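Long-range contact in signal recognition particle receptor subunit beta (Mus musculus, PDB 2FH5), which binds GTP and, as part of the signal recognition particle receptor, helps target nascent secretory proteins to the endoplasmic reticulum membrane: residues V83-S88 against A121-D126. Sequence-based numbering, arbitrary orientation.
Sequences VFVVDS and ACNKQD. With GTP (guanosine-5'-triphosphate), chain D.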
# COMPACT_ATOMS: atom_id res chain seq x y z
N VAL B 83 0.83 -9.37 -10.44
CA VAL B 83 1.15 -8.06 -11.01
C VAL B 83 2.28 -7.54 -10.16
O VAL B 83 2.10 -7.31 -8.94
CB VAL B 83 -0.00 -7.07 -10.91
CG1 VAL B 83 0.42 -5.71 -11.51
CG2 VAL B 83 -1.22 -7.63 -11.63
N PHE B 84 3.44 -7.39 -10.76
CA PHE B 84 4.60 -6.89 -10.05
C PHE B 84 4.64 -5.40 -10.37
O PHE B 84 4.88 -5.01 -11.52
CB PHE B 84 5.87 -7.62 -10.53
CG PHE B 84 7.10 -7.31 -9.71
CD1 PHE B 84 7.80 -6.11 -9.88
CD2 PHE B 84 7.57 -8.22 -8.77
CE1 PHE B 84 8.94 -5.81 -9.11
CE2 PHE B 84 8.72 -7.94 -7.98
CZ PHE B 84 9.40 -6.74 -8.15
N VAL B 85 4.37 -4.57 -9.36
CA VAL B 85 4.36 -3.12 -9.54
C VAL B 85 5.73 -2.45 -9.41
O VAL B 85 6.49 -2.75 -8.50
CB VAL B 85 3.40 -2.49 -8.56
CG1 VAL B 85 3.26 -1.02 -8.85
CG2 VAL B 85 2.06 -3.21 -8.62
N VAL B 86 6.02 -1.54 -10.31
CA VAL B 86 7.30 -0.83 -10.33
C VAL B 86 7.14 0.69 -10.35
O VAL B 86 6.38 1.23 -11.16
CB VAL B 86 8.12 -1.24 -11.59
CG1 VAL B 86 9.47 -0.51 -11.62
CG2 VAL B 86 8.31 -2.72 -11.60
N ASP B 87 7.84 1.39 -9.46
CA ASP B 87 7.80 2.83 -9.45
C ASP B 87 8.69 3.22 -10.64
O ASP B 87 9.91 3.16 -10.53
CB ASP B 87 8.41 3.38 -8.15
CG ASP B 87 8.40 4.91 -8.09
OD1 ASP B 87 8.68 5.55 -9.13
OD2 ASP B 87 8.14 5.49 -7.00
N SER B 88 8.09 3.62 -11.75
CA SER B 88 8.86 3.98 -12.94
C SER B 88 9.74 5.23 -12.82
O SER B 88 10.73 5.39 -13.53
CB SER B 88 7.90 4.10 -14.11
OG SER B 88 7.16 2.89 -14.22
N ALA B 121 3.85 -4.10 -14.12
CA ALA B 121 3.18 -2.82 -14.30
C ALA B 121 4.10 -1.68 -13.92
O ALA B 121 4.38 -1.45 -12.74
CB ALA B 121 1.93 -2.76 -13.47
N CYS B 122 4.55 -0.97 -14.95
CA CYS B 122 5.44 0.15 -14.79
C CYS B 122 4.56 1.35 -14.45
O CYS B 122 4.05 2.06 -15.32
CB CYS B 122 6.23 0.32 -16.08
SG CYS B 122 7.21 -1.18 -16.47
N ASN B 123 4.40 1.56 -13.14
CA ASN B 123 3.54 2.58 -12.56
C ASN B 123 4.19 3.96 -12.36
O ASN B 123 5.40 4.13 -12.54
CB ASN B 123 2.99 2.01 -11.25
CG ASN B 123 1.93 2.87 -10.62
OD1 ASN B 123 0.99 3.29 -11.34
ND2 ASN B 123 2.04 3.11 -9.39
N LYS B 124 3.35 4.93 -12.00
CA LYS B 124 3.79 6.32 -11.79
C LYS B 124 4.25 7.02 -13.07
O LYS B 124 5.12 7.91 -13.03
CB LYS B 124 4.89 6.38 -10.73
CG LYS B 124 4.47 5.80 -9.36
CD LYS B 124 5.17 6.45 -8.15
CE LYS B 124 4.84 5.65 -6.91
NZ LYS B 124 5.80 5.89 -5.80
N GLN B 125 3.67 6.62 -14.21
CA GLN B 125 3.99 7.20 -15.52
C GLN B 125 3.65 8.70 -15.59
O GLN B 125 4.27 9.44 -16.36
CB GLN B 125 3.26 6.46 -16.64
CG GLN B 125 3.81 5.07 -16.96
CD GLN B 125 5.28 5.09 -17.35
OE1 GLN B 125 5.69 5.89 -18.19
NE2 GLN B 125 6.08 4.22 -16.75
N ASP B 126 2.67 9.14 -14.79
CA ASP B 126 2.26 10.54 -14.74
C ASP B 126 3.41 11.47 -14.30
O ASP B 126 3.33 12.68 -14.50
CB ASP B 126 1.10 10.71 -13.77
CG ASP B 126 1.45 10.28 -12.35
OD1 ASP B 126 1.56 9.06 -12.10
OD2 ASP B 126 1.65 11.15 -11.49
PG GTP D . 3.77 -0.56 0.55
O1G GTP D . 4.82 -0.01 1.39
O2G GTP D . 2.46 -0.70 1.26
O3G GTP D . 4.21 -1.90 -0.08
O3B GTP D . 3.58 0.66 -0.66
PB GTP D . 2.59 0.63 -1.83
O1B GTP D . 3.21 0.01 -3.03
O2B GTP D . 1.25 -0.01 -1.50
O3A GTP D . 2.47 2.20 -2.09
PA GTP D . 1.19 3.12 -2.10
O1A GTP D . 0.14 2.59 -2.91
O2A GTP D . 0.74 3.41 -0.70
O5' GTP D . 1.84 4.36 -2.85
C5' GTP D . 2.90 5.04 -2.21
C4' GTP D . 2.82 6.53 -2.55
O4' GTP D . 2.92 6.75 -3.97
C3' GTP D . 1.49 7.19 -2.15
O3' GTP D . 1.72 8.53 -1.63
C2' GTP D . 0.71 7.20 -3.43
O2' GTP D . -0.40 8.11 -3.48
C1' GTP D . 1.78 7.44 -4.50
N9 GTP D . 1.50 6.84 -5.79
C8 GTP D . 1.07 5.53 -6.02
N7 GTP D . 0.91 5.32 -7.33
C5 GTP D . 1.25 6.53 -7.98
C6 GTP D . 1.29 6.93 -9.32
O6 GTP D . 1.03 6.30 -10.33
N1 GTP D . 1.69 8.27 -9.60
C2 GTP D . 2.03 9.17 -8.60
N2 GTP D . 2.38 10.43 -8.95
N3 GTP D . 1.99 8.77 -7.30
C4 GTP D . 1.60 7.47 -7.01
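Asp-87 and Lys-124 form a salt bridge where two neighbouring parallel strands end. Lys-124 NZ meets Asp-87 OD2 at 2.7 Å, from above the carboxylate plane. NZ also bonds to the carbonyl of Asp-17, and Asp-87 OD1 takes the amide of Ala-90, so both ends of the bridge have second holds. The lysine chain is extended beyond CG and runs over the guanine, with CG 3.4 Å from GTP C6. Val-85 and Asn-123 lie side by side and point the same way, Val-85 CG1 being 3.9 Å from Asn-123 CB. Asn-123 ND2 bonds to the carbonyl of Ser-18 in the P-loop. Ser-88 grips Asn-123 O twice, through N at 2.8 Å and OG at 2.7 Å, from opposite faces of the carbonyl plane. With chi1 at -54°, OG sits beside its own backbone N, and both can reach that one oxygen. Asp-126 reads the base: OD1 accepts from GTP N1 at 2.6 Å and OD2 from GTP N2 at 2.7 Å. Helix 91-110 links the strands in a beta-alpha-beta crossover, and Asn-Lys-Gln-Asp is the NKxD guanine-specificity motif of P-loop GTPases.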